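Local coordinates for protein pyridoxamine 5-phosphate-dependent dehydrase (Escherichia coli, PDB 2R0T) that catalyses the PLP-dependent removal of the C3'-hydroxyl from GDP-4-keto-6-deoxymannose, with glutamate as amino donor, on the way to the O-antigen sugar L-colitose, at residues V53-G58 and G198-D203; T60-M65 and M181-S186; C213-G218 and V251-M256. The protein carries 1 engineered substitution. All coordinates share one frame; numbering follows the deposited sequence. Where two conformers were deposited one is given.

Contact 1: V53-G58 and G198-D203; sequences VMVSSG and GCIVTD. With PGU (N-({3-hydroxy-2-methyl-5-[(phosphonooxy)methyl]pyridin-4-yl}methyl)-L-glutamic acid), chain C.
V53 to V55 pair with G198 to I200 as an antiparallel ladder at one end of the large mixed sheet of this aspartate aminotransferase-type (fold type I) PLP enzyme. Strand 51-55 is the outermost strand within the chain, and 198-202 runs against both of its neighbours. Two reciprocal pairs of backbone bonds hold the ladder. V53 N reaches I200 O at 2.6 Å while I200 N bonds back to V53 O. Further along, V55 N meets G198 O at 2.8 Å and G198 N returns to V55 O. Between them lies the non-hydrogen-bonded pair M54 and C199, where C199 CA comes within 3.2 Å of V53 O in a C-H...O contact.

Branched V53, V55 and I200 suit extended backbone and share one face, which helices 58-68 and 205-214 cover. There I200 holds CG1 anti to its carbonyl carbon (chi1 -56°), and the end of its chain comes to V55, with I200 CD1 3.8 Å from V55 CG1. The opposite face carries M54 and C199 under helix 34-47; the long, extended M54 chain reaches V36 and Y39 there.

Beyond V55 the chain turns back over the strand it has just paired with. G198, without a side chain, allows this close passage, and its CA makes a C-H...O contact of 3.5 Å with S57 O. S57 is the N-cap of helix 58-68. Glycine suits the next position, where PGU O4P leaves no room for a CB, and the helix's first amide, G58 N, donates to PGU O1P at 2.7 Å, with an N-H...O angle of 154°.

Contact 2: T60-M65 and M181-S186; sequences TANLLM and MGTFSS. With PGU (N-({3-hydroxy-2-methyl-5-[(phosphonooxy)methyl]pyridin-4-yl}methyl)-L-glutamic acid), chain C.
T183 points from strand 181-185 toward helix 58-68 and meets A61, N62 and M65 with different branches. Its OG1 sits between its backbone N and carbonyl carbon (chi1 59°), facing N62, while CG2 turns to the A61 backbone carbonyl and to the A61 and M65 side chains. OG1 donates to N62 OD1 at 2.6 Å, approaching almost in line with the C=O bond, and the two side chains cross at about a right angle. T183 CG2 packs 3.8 Å from A61 CB and also touches M65 SD. The small A61 is consistent with the short 7.9 Å between the axes of helix and strand, which run nearly antiparallel.

M65 and M181 lie alongside, their chains sliding past each other in opposite directions, with M65 CG 3.7 Å from M181 SD. Both bend at their last torsion, and M181 CE ends 3.3 Å from M65 O, a buried carbonyl with no hydrogen-bond partner in the model.

N62 ND2, which lies 3.9 Å from PGU N1, bonds to D161 and to the T92 carbonyl. D161 is probably the family's aspartate that pairs with the pyridine nitrogen; N62 itself borders the pyridine, and T183 fixes its amide from behind. S185 OG donates to PGU O1P at 2.7 Å. In fold type I PLP enzymes the helix after the large domain's first strand likewise points its N-terminal end at the cofactor phosphate.

Contact 3: C213-G218 and V251-M256; sequences CIRAHG and VRPLEM. With PGU (N-({3-hydroxy-2-methyl-5-[(phosphonooxy)methyl]pyridin-4-yl}methyl)-L-glutamic acid), chain D.
H217 and R252 form the part of the active-site pocket that grips the glutamate arm of PGU across the dimer interface: the phosphate of this same PGU is bound by G58 and S185 of the second subunit, whose S59 is a further ligand contact. R252 meets the side-chain carboxylate edge-on with its two terminal nitrogens. NH1 donates to PGU OE2 at 2.9 Å with a fairly straight N-H...O angle of 163°, and NH2 lies very close to OE1. The bend at chi3 brings the guanidinium edge, with NH1 and NH2, to the carboxylate, and its NE is tied by a salt bridge to E196 of the second subunit.

H217 approaches the same carboxylate by its ring edge. NE2 makes a weak bond to PGU OE1 at 2.9 Å, the angle at the hydrogen being 127°. The imidazole stands 70° from the guanidinium plane, with NE2 over a guanidinium face, 3.3 Å from R252 NH1 but too poorly angled for a hydrogen bond.

Behind these side chains the backbones are pinned together: V251 N donates to R215 O at 2.8 Å. Just beyond, A216 CB rests on R252 CG at 3.9 Å, its small methyl leaving the arginine stem room to pass. R215 lays its aliphatic part by V251 and P253, while its guanidinium goes to a salt bridge with E40.

A two-nitrogen grip on a carboxylate at the end of a side chain is consistent with recognition of glutamate as amino donor, and since the arginine and the phosphate-binding residues come from different subunits, each site as seen is built by the dimer.

All three contacts are buried, but they lie at different depths. Contacts 1 and 2 lie nearer the chain centre (about 10 and 7 Å, centre to centre) and reach the same sheet: strands 198-202 and 181-185 are neighbours, bonded through C199 O and F184 N, and V55 of contact 1 packs on the helix of contact 2. Contact 1 is mainly backbone hydrogen bonding, contact 2 mainly side-chain packing around one polar pair, and both end at the phosphate of one PGU. Contact 3, its centre about 19 Å from that of the chain, joins loops and serves the other PGU through charged groups. It is tied inward where R215 NH1 bonds to M54 O and where L64 packs on V251.

Contact 1: V53-G58 and G198-D203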
loop_
_atom_site.group_PDB
_atom_site.type_symbol
_atom_site.label_atom_id
_atom_site.label_comp_id
_atom_site.label_asym_id
_atom_site.label_seq_id
_atom_site.Cartn_x
_atom_site.Cartn_y
_atom_site.Cartn_z
ATOM N N VAL A 53 -7.605 12.720 -3.235
ATOM C CA VAL A 53 -7.953 11.375 -2.751
ATOM C C VAL A 53 -6.855 10.964 -1.800
ATOM O O VAL A 53 -5.667 11.017 -2.135
ATOM C CB VAL A 53 -8.048 10.364 -3.888
ATOM C CG1 VAL A 53 -8.126 8.897 -3.348
ATOM C CG2 VAL A 53 -9.301 10.678 -4.726
ATOM N N MET A 54 -7.244 10.592 -0.590
ATOM C CA MET A 54 -6.232 10.222 0.383
ATOM C C MET A 54 -5.809 8.774 0.366
ATOM O O MET A 54 -6.687 7.872 0.410
ATOM C CB MET A 54 -6.664 10.609 1.807
ATOM C CG MET A 54 -5.618 10.292 2.892
ATOM S SD MET A 54 -6.283 10.577 4.603
ATOM C CE MET A 54 -4.720 10.735 5.623
ATOM N N VAL A 55 -4.493 8.549 0.339
ATOM C CA VAL A 55 -4.008 7.167 0.403
ATOM C C VAL A 55 -3.086 6.903 1.624
ATOM O O VAL A 55 -2.815 7.794 2.461
ATOM C CB VAL A 55 -3.345 6.655 -0.924
ATOM C CG1 VAL A 55 -4.342 6.734 -2.077
ATOM C CG2 VAL A 55 -2.174 7.585 -1.236
ATOM N N SER A 56 -2.575 5.667 1.682
ATOM C CA SER A 56 -1.749 5.266 2.814
ATOM C C SER A 56 -0.372 5.945 2.925
ATOM O O SER A 56 0.206 5.978 4.005
ATOM C CB SER A 56 -1.668 3.749 2.898
ATOM O OG SER A 56 -1.017 3.264 1.733
ATOM N N SER A 57 0.158 6.545 1.864
ATOM C CA SER A 57 1.438 7.199 2.020
ATOM C C SER A 57 1.694 7.920 0.733
ATOM O O SER A 57 0.974 7.700 -0.219
ATOM C CB SER A 57 2.546 6.162 2.239
ATOM O OG SER A 57 2.751 5.283 1.110
ATOM N N GLY A 58 2.707 8.787 0.696
ATOM C CA GLY A 58 3.003 9.416 -0.584
ATOM C C GLY A 58 3.509 8.419 -1.647
ATOM O O GLY A 58 3.380 8.636 -2.855
ATOM N N GLY A 198 -0.743 9.989 2.289
ATOM C CA GLY A 198 -0.387 10.664 1.028
ATOM C C GLY A 198 -1.698 11.100 0.378
ATOM O O GLY A 198 -2.791 10.724 0.825
ATOM N N CYS A 199 -1.609 11.909 -0.660
ATOM C CA CYS A 199 -2.841 12.345 -1.310
ATOM C C CYS A 199 -2.607 12.573 -2.769
ATOM O O CYS A 199 -1.567 13.101 -3.137
ATOM C CB CYS A 199 -3.239 13.717 -0.781
ATOM S SG CYS A 199 -5.017 14.008 -1.044
ATOM N N ILE A 200 -3.586 12.250 -3.603
ATOM C CA ILE A 200 -3.458 12.623 -5.017
ATOM C C ILE A 200 -4.521 13.697 -5.222
ATOM O O ILE A 200 -5.634 13.635 -4.672
ATOM C CB ILE A 200 -3.806 11.422 -6.026
ATOM C CG1 ILE A 200 -2.931 10.207 -5.735
ATOM C CG2 ILE A 200 -3.505 11.794 -7.476
ATOM C CD1 ILE A 200 -3.628 9.160 -4.944
ATOM N N VAL A 201 -4.150 14.681 -6.031
ATOM C CA VAL A 201 -5.045 15.764 -6.402
ATOM C C VAL A 201 -5.192 15.760 -7.923
ATOM O O VAL A 201 -4.301 15.362 -8.650
ATOM C CB VAL A 201 -4.617 17.173 -5.876
ATOM C CG1 VAL A 201 -4.650 17.183 -4.351
ATOM C CG2 VAL A 201 -3.280 17.678 -6.519
ATOM N N THR A 202 -6.362 16.159 -8.396
ATOM C CA THR A 202 -6.681 16.211 -9.816
ATOM C C THR A 202 -7.980 16.978 -9.962
ATOM O O THR A 202 -8.838 16.977 -9.032
ATOM C CB THR A 202 -6.910 14.784 -10.426
ATOM O OG1 THR A 202 -6.948 14.857 -11.862
ATOM C CG2 THR A 202 -8.185 14.131 -9.934
ATOM N N ASP A 203 -8.121 17.565 -11.158
ATOM C CA ASP A 203 -9.344 18.257 -11.587
ATOM C C ASP A 203 -10.092 17.403 -12.610
ATOM O O ASP A 203 -11.126 17.813 -13.129
ATOM C CB ASP A 203 -9.058 19.616 -12.206
ATOM C CG ASP A 203 -8.501 20.611 -11.203
ATOM O OD1 ASP A 203 -8.969 20.585 -10.043
ATOM O OD2 ASP A 203 -7.626 21.432 -11.590
HETATM N N1 PGU C . 8.156 11.306 -3.219
HETATM C C2 PGU C . 9.008 12.207 -2.787
HETATM C C2A PGU C . 9.577 13.152 -3.814
HETATM C C3 PGU C . 9.370 12.263 -1.414
HETATM O O3 PGU C . 10.240 13.176 -0.930
HETATM C C4 PGU C . 8.852 11.319 -0.508
HETATM C C4A PGU C . 9.277 11.329 0.943
HETATM C C5 PGU C . 7.988 10.337 -1.045
HETATM C C6 PGU C . 7.640 10.384 -2.388
HETATM C C5A PGU C . 7.454 9.225 -0.185
HETATM O O4P PGU C . 6.304 9.613 0.466
HETATM P P PGU C . 6.083 8.681 1.711
HETATM O O1P PGU C . 4.766 9.242 2.419
HETATM O O2P PGU C . 7.321 8.783 2.680
HETATM O O3P PGU C . 6.013 7.180 1.266
HETATM N N PGU C . 10.673 10.848 1.070
HETATM C CA PGU C . 11.064 10.625 2.501
HETATM C CB PGU C . 10.977 9.113 2.806
HETATM C CG PGU C . 10.581 8.939 4.257
HETATM C CD PGU C . 9.896 7.598 4.444
HETATM O OE1 PGU C . 10.460 6.717 5.173
HETATM O OE2 PGU C . 8.740 7.361 3.879
HETATM C C PGU C . 12.527 11.089 2.715
HETATM O O PGU C . 13.205 10.622 3.699
HETATM O OXT PGU C . 13.078 11.915 1.888
#

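Contact 2: T60-M65 and M181-S186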
loop_
_atom_site.group_PDB
_atom_site.type_symbol
_atom_site.label_atom_id
_atom_site.label_comp_id
_atom_site.label_asym_id
_atom_site.label_seq_id
_atom_site.Cartn_x
_atom_site.Cartn_y
_atom_site.Cartn_z
ATOM N N THR A 60 2.392 5.290 -2.183
ATOM C CA THR A 60 1.239 4.711 -2.838
ATOM C C THR A 60 0.457 5.768 -3.598
ATOM O O THR A 60 -0.327 5.400 -4.479
ATOM C CB THR A 60 0.324 3.987 -1.875
ATOM O OG1 THR A 60 -0.158 4.894 -0.882
ATOM C CG2 THR A 60 1.075 2.836 -1.250
ATOM N N ALA A 61 0.684 7.051 -3.293
ATOM C CA ALA A 61 0.013 8.138 -4.017
ATOM C C ALA A 61 0.721 8.117 -5.388
ATOM O O ALA A 61 0.081 8.145 -6.406
ATOM C CB ALA A 61 0.160 9.518 -3.302
ATOM N N ASN A 62 2.031 7.959 -5.425
ATOM C CA ASN A 62 2.721 7.862 -6.692
ATOM C C ASN A 62 2.287 6.612 -7.469
ATOM O O ASN A 62 2.186 6.612 -8.701
ATOM C CB ASN A 62 4.230 7.818 -6.455
ATOM C CG ASN A 62 4.786 9.190 -6.087
ATOM O OD1 ASN A 62 4.059 10.164 -6.132
ATOM N ND2 ASN A 62 6.068 9.271 -5.739
ATOM N N LEU A 63 2.071 5.513 -6.767
ATOM C CA LEU A 63 1.684 4.282 -7.464
ATOM C C LEU A 63 0.362 4.439 -8.206
ATOM O O LEU A 63 0.235 4.219 -9.406
ATOM C CB LEU A 63 1.572 3.114 -6.460
ATOM C CG LEU A 63 1.352 1.713 -7.039
ATOM C CD1 LEU A 63 2.572 1.133 -7.853
ATOM C CD2 LEU A 63 0.874 0.770 -5.921
ATOM N N LEU A 64 -0.664 4.833 -7.480
ATOM C CA LEU A 64 -1.929 4.989 -8.182
ATOM C C LEU A 64 -1.900 6.083 -9.244
ATOM O O LEU A 64 -2.674 6.039 -10.187
ATOM C CB LEU A 64 -3.079 5.260 -7.207
ATOM C CG LEU A 64 -3.226 4.220 -6.097
ATOM C CD1 LEU A 64 -4.460 4.417 -5.213
ATOM C CD2 LEU A 64 -3.087 2.808 -6.558
ATOM N N MET A 65 -1.067 7.104 -9.056
ATOM C CA MET A 65 -1.005 8.198 -10.013
ATOM C C MET A 65 -0.632 7.614 -11.357
ATOM O O MET A 65 -1.203 7.988 -12.390
ATOM C CB MET A 65 0.051 9.244 -9.628
ATOM C CG MET A 65 0.010 10.388 -10.626
ATOM S SD MET A 65 1.151 11.658 -10.172
ATOM C CE MET A 65 2.700 10.668 -9.794
ATOM N N MET A 181 -2.227 15.222 -12.405
ATOM C CA MET A 181 -2.289 14.754 -11.026
ATOM C C MET A 181 -1.054 15.300 -10.356
ATOM O O MET A 181 -0.062 15.640 -11.034
ATOM C CB MET A 181 -2.279 13.233 -10.889
ATOM C CG MET A 181 -3.637 12.652 -11.088
ATOM S SD MET A 181 -3.544 10.880 -11.304
ATOM C CE MET A 181 -3.049 10.607 -13.010
ATOM N N GLY A 182 -1.140 15.426 -9.027
ATOM C CA GLY A 182 -0.017 15.902 -8.256
ATOM C C GLY A 182 -0.102 15.025 -7.018
ATOM O O GLY A 182 -1.206 14.837 -6.525
ATOM N N THR A 183 1.014 14.502 -6.503
ATOM C CA THR A 183 0.927 13.710 -5.244
ATOM C C THR A 183 1.510 14.459 -4.001
ATOM O O THR A 183 2.412 15.317 -4.122
ATOM C CB THR A 183 1.579 12.308 -5.403
ATOM O OG1 THR A 183 2.944 12.499 -5.765
ATOM C CG2 THR A 183 0.877 11.439 -6.454
ATOM N N PHE A 184 1.024 14.134 -2.795
ATOM C CA PHE A 184 1.514 14.743 -1.534
ATOM C C PHE A 184 1.780 13.669 -0.495
ATOM O O PHE A 184 1.168 12.567 -0.511
ATOM C CB PHE A 184 0.483 15.700 -0.893
ATOM C CG PHE A 184 0.176 16.920 -1.735
ATOM C CD1 PHE A 184 -0.567 16.809 -2.912
ATOM C CD2 PHE A 184 0.639 18.173 -1.353
ATOM C CE1 PHE A 184 -0.845 17.934 -3.707
ATOM C CE2 PHE A 184 0.386 19.306 -2.128
ATOM C CZ PHE A 184 -0.359 19.175 -3.303
ATOM N N SER A 185 2.557 14.045 0.516
ATOM C CA SER A 185 2.875 13.068 1.560
ATOM C C SER A 185 2.642 13.682 2.894
ATOM O O SER A 185 3.075 14.815 3.083
ATOM C CB SER A 185 4.354 12.732 1.484
ATOM O OG SER A 185 4.736 11.906 2.556
ATOM N N SER A 186 1.977 12.981 3.824
ATOM C CA SER A 186 1.887 13.510 5.223
ATOM C C SER A 186 2.624 12.612 6.242
ATOM O O SER A 186 2.244 12.480 7.413
ATOM C CB SER A 186 0.471 13.803 5.684
ATOM O OG SER A 186 -0.323 12.750 5.202
HETATM N N1 PGU C . 8.156 11.306 -3.219
HETATM C C2 PGU C . 9.008 12.207 -2.787
HETATM C C2A PGU C . 9.577 13.152 -3.814
HETATM C C3 PGU C . 9.370 12.263 -1.414
HETATM O O3 PGU C . 10.240 13.176 -0.930
HETATM C C4 PGU C . 8.852 11.319 -0.508
HETATM C C4A PGU C . 9.277 11.329 0.943
HETATM C C5 PGU C . 7.988 10.337 -1.045
HETATM C C6 PGU C . 7.640 10.384 -2.388
HETATM C C5A PGU C . 7.454 9.225 -0.185
HETATM O O4P PGU C . 6.304 9.613 0.466
HETATM P P PGU C . 6.083 8.681 1.711
HETATM O O1P PGU C . 4.766 9.242 2.419
HETATM O O2P PGU C . 7.321 8.783 2.680
HETATM O O3P PGU C . 6.013 7.180 1.266
HETATM N N PGU C . 10.673 10.848 1.070
HETATM C CA PGU C . 11.064 10.625 2.501
HETATM C CB PGU C . 10.977 9.113 2.806
HETATM C CG PGU C . 10.581 8.939 4.257
HETATM C CD PGU C . 9.896 7.598 4.444
HETATM O OE1 PGU C . 10.460 6.717 5.173
HETATM O OE2 PGU C . 8.740 7.361 3.879
HETATM C C PGU C . 12.527 11.089 2.715
HETATM O O PGU C . 13.205 10.622 3.699
HETATM O OXT PGU C . 13.078 11.915 1.888
#

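Contact 3: C213-G218 and V251-M256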
loop_
_atom_site.group_PDB
_atom_site.type_symbol
_atom_site.label_atom_id
_atom_site.label_comp_id
_atom_site.label_asym_id
_atom_site.label_seq_id
_atom_site.Cartn_x
_atom_site.Cartn_y
_atom_site.Cartn_z
ATOM N N CYS A 213 -11.576 3.881 -7.124
ATOM C CA CYS A 213 -11.732 2.463 -7.355
ATOM C C CYS A 213 -10.423 1.649 -7.097
ATOM O O CYS A 213 -10.440 0.614 -6.394
ATOM C CB CYS A 213 -12.283 2.323 -8.795
ATOM S SG CYS A 213 -12.587 0.634 -9.386
ATOM N N ILE A 214 -9.293 2.061 -7.684
ATOM C CA ILE A 214 -8.091 1.249 -7.518
ATOM C C ILE A 214 -7.465 1.409 -6.145
ATOM O O ILE A 214 -6.587 0.646 -5.752
ATOM C CB ILE A 214 -7.084 1.456 -8.659
ATOM C CG1 ILE A 214 -6.605 2.920 -8.702
ATOM C CG2 ILE A 214 -7.657 0.851 -9.954
ATOM C CD1 ILE A 214 -5.448 3.227 -9.694
ATOM N N ARG A 215 -7.954 2.398 -5.388
ATOM C CA ARG A 215 -7.461 2.612 -3.999
ATOM C C ARG A 215 -7.976 1.508 -3.096
ATOM O O ARG A 215 -7.396 1.195 -2.060
ATOM C CB ARG A 215 -7.909 3.962 -3.381
ATOM C CG ARG A 215 -7.795 4.058 -1.811
ATOM C CD ARG A 215 -8.220 5.437 -1.271
ATOM N NE ARG A 215 -9.674 5.676 -1.243
ATOM C CZ ARG A 215 -10.273 6.802 -0.847
ATOM N NH1 ARG A 215 -9.560 7.830 -0.379
ATOM N NH2 ARG A 215 -11.604 6.895 -0.915
ATOM N N ALA A 216 -9.076 0.894 -3.479
ATOM C CA ALA A 216 -9.616 -0.068 -2.567
ATOM C C ALA A 216 -10.261 -1.201 -3.262
ATOM O O ALA A 216 -11.454 -1.109 -3.492
ATOM C CB ALA A 216 -10.700 0.613 -1.713
ATOM N N HIS A 217 -9.517 -2.275 -3.495
ATOM C CA HIS A 217 -10.063 -3.509 -4.016
ATOM C C HIS A 217 -10.572 -3.558 -5.440
ATOM O O HIS A 217 -11.038 -4.636 -5.859
ATOM C CB HIS A 217 -11.144 -4.039 -3.051
ATOM C CG HIS A 217 -10.676 -4.116 -1.624
ATOM N ND1 HIS A 217 -9.701 -4.998 -1.217
ATOM C CD2 HIS A 217 -11.029 -3.416 -0.518
ATOM C CE1 HIS A 217 -9.450 -4.823 0.068
ATOM N NE2 HIS A 217 -10.252 -3.877 0.522
ATOM N N GLY A 218 -10.472 -2.440 -6.187
ATOM C CA GLY A 218 -10.965 -2.403 -7.588
ATOM C C GLY A 218 -12.503 -2.448 -7.667
ATOM O O GLY A 218 -13.066 -2.721 -8.726
ATOM N N VAL A 251 -5.116 0.439 -0.554
ATOM C CA VAL A 251 -4.184 1.481 -0.040
ATOM C C VAL A 251 -4.925 2.614 0.695
ATOM O O VAL A 251 -4.535 3.786 0.702
ATOM C CB VAL A 251 -3.169 2.032 -1.059
ATOM C CG1 VAL A 251 -2.280 0.900 -1.519
ATOM C CG2 VAL A 251 -3.799 2.814 -2.221
ATOM N N ARG A 252 -6.016 2.210 1.330
ATOM C CA ARG A 252 -6.877 3.078 2.125
ATOM C C ARG A 252 -6.086 3.585 3.323
ATOM O O ARG A 252 -5.319 2.802 3.970
ATOM C CB ARG A 252 -8.074 2.269 2.688
ATOM C CG ARG A 252 -8.992 1.561 1.659
ATOM C CD ARG A 252 -10.241 0.873 2.314
ATOM N NE ARG A 252 -9.875 -0.257 3.177
ATOM C CZ ARG A 252 -10.481 -1.438 3.209
ATOM N NH1 ARG A 252 -11.561 -1.602 2.463
ATOM N NH2 ARG A 252 -10.032 -2.421 4.004
ATOM N N PRO A 253 -6.327 4.862 3.642
ATOM C CA PRO A 253 -5.749 5.484 4.853
ATOM C C PRO A 253 -6.675 5.164 6.031
ATOM O O PRO A 253 -7.867 4.870 5.847
ATOM C CB PRO A 253 -5.820 6.993 4.583
ATOM C CG PRO A 253 -6.721 7.174 3.317
ATOM C CD PRO A 253 -7.153 5.808 2.842
ATOM N N LEU A 254 -6.109 5.191 7.234
ATOM C CA LEU A 254 -6.914 4.955 8.428
ATOM C C LEU A 254 -7.667 6.230 8.840
ATOM O O LEU A 254 -7.204 7.365 8.639
ATOM C CB LEU A 254 -5.998 4.501 9.547
ATOM C CG LEU A 254 -5.391 3.123 9.311
ATOM C CD1 LEU A 254 -4.465 2.947 10.469
ATOM C CD2 LEU A 254 -6.514 2.068 9.311
ATOM N N GLU A 255 -8.853 6.048 9.405
ATOM C CA GLU A 255 -9.682 7.183 9.803
ATOM C C GLU A 255 -8.873 8.257 10.592
ATOM O O GLU A 255 -8.871 9.452 10.256
ATOM C CB GLU A 255 -10.905 6.600 10.527
ATOM C CG GLU A 255 -12.175 7.394 10.606
ATOM C CD GLU A 255 -12.537 8.135 9.344
ATOM O OE1 GLU A 255 -11.854 7.941 8.326
ATOM O OE2 GLU A 255 -13.489 8.953 9.387
ATOM N N MET A 256 -8.117 7.773 11.577
ATOM C CA MET A 256 -7.229 8.515 12.458
ATOM C C MET A 256 -6.279 9.448 11.742
ATOM O O MET A 256 -5.887 10.473 12.318
ATOM C CB MET A 256 -6.344 7.517 13.195
ATOM C CG MET A 256 -6.212 7.755 14.647
ATOM S SD MET A 256 -5.799 6.125 15.388
ATOM C CE MET A 256 -7.297 5.728 16.103
HETATM N N1 PGU D . -7.664 -12.072 0.725
HETATM C C2 PGU D . -8.674 -12.735 1.256
HETATM C C2A PGU D . -8.850 -14.193 0.933
HETATM C C3 PGU D . -9.592 -12.150 2.129
HETATM O O3 PGU D . -10.584 -12.886 2.665
HETATM C C4 PGU D . -9.513 -10.810 2.481
HETATM C C4A PGU D . -10.542 -10.218 3.493
HETATM C C5 PGU D . -8.437 -10.111 1.790
HETATM C C6 PGU D . -7.543 -10.783 0.962
HETATM C C5A PGU D . -8.170 -8.628 1.916
HETATM O O4P PGU D . -7.158 -8.407 2.891
HETATM P P PGU D . -7.372 -6.939 3.524
HETATM O O1P PGU D . -6.638 -6.970 4.960
HETATM O O2P PGU D . -8.962 -6.664 3.680
HETATM O O3P PGU D . -6.750 -5.863 2.529
HETATM N N PGU D . -11.700 -9.682 2.733
HETATM C CA PGU D . -12.434 -8.845 3.402
HETATM C CB PGU D . -12.261 -7.444 2.778
HETATM C CG PGU D . -12.118 -6.415 3.892
HETATM C CD PGU D . -11.654 -5.086 3.292
HETATM O OE1 PGU D . -10.408 -4.775 3.317
HETATM O OE2 PGU D . -12.512 -4.285 2.784
HETATM C C PGU D . -13.878 -9.281 3.192
HETATM O O PGU D . -14.833 -8.448 3.355
HETATM O OXT PGU D . -14.119 -10.472 2.779
#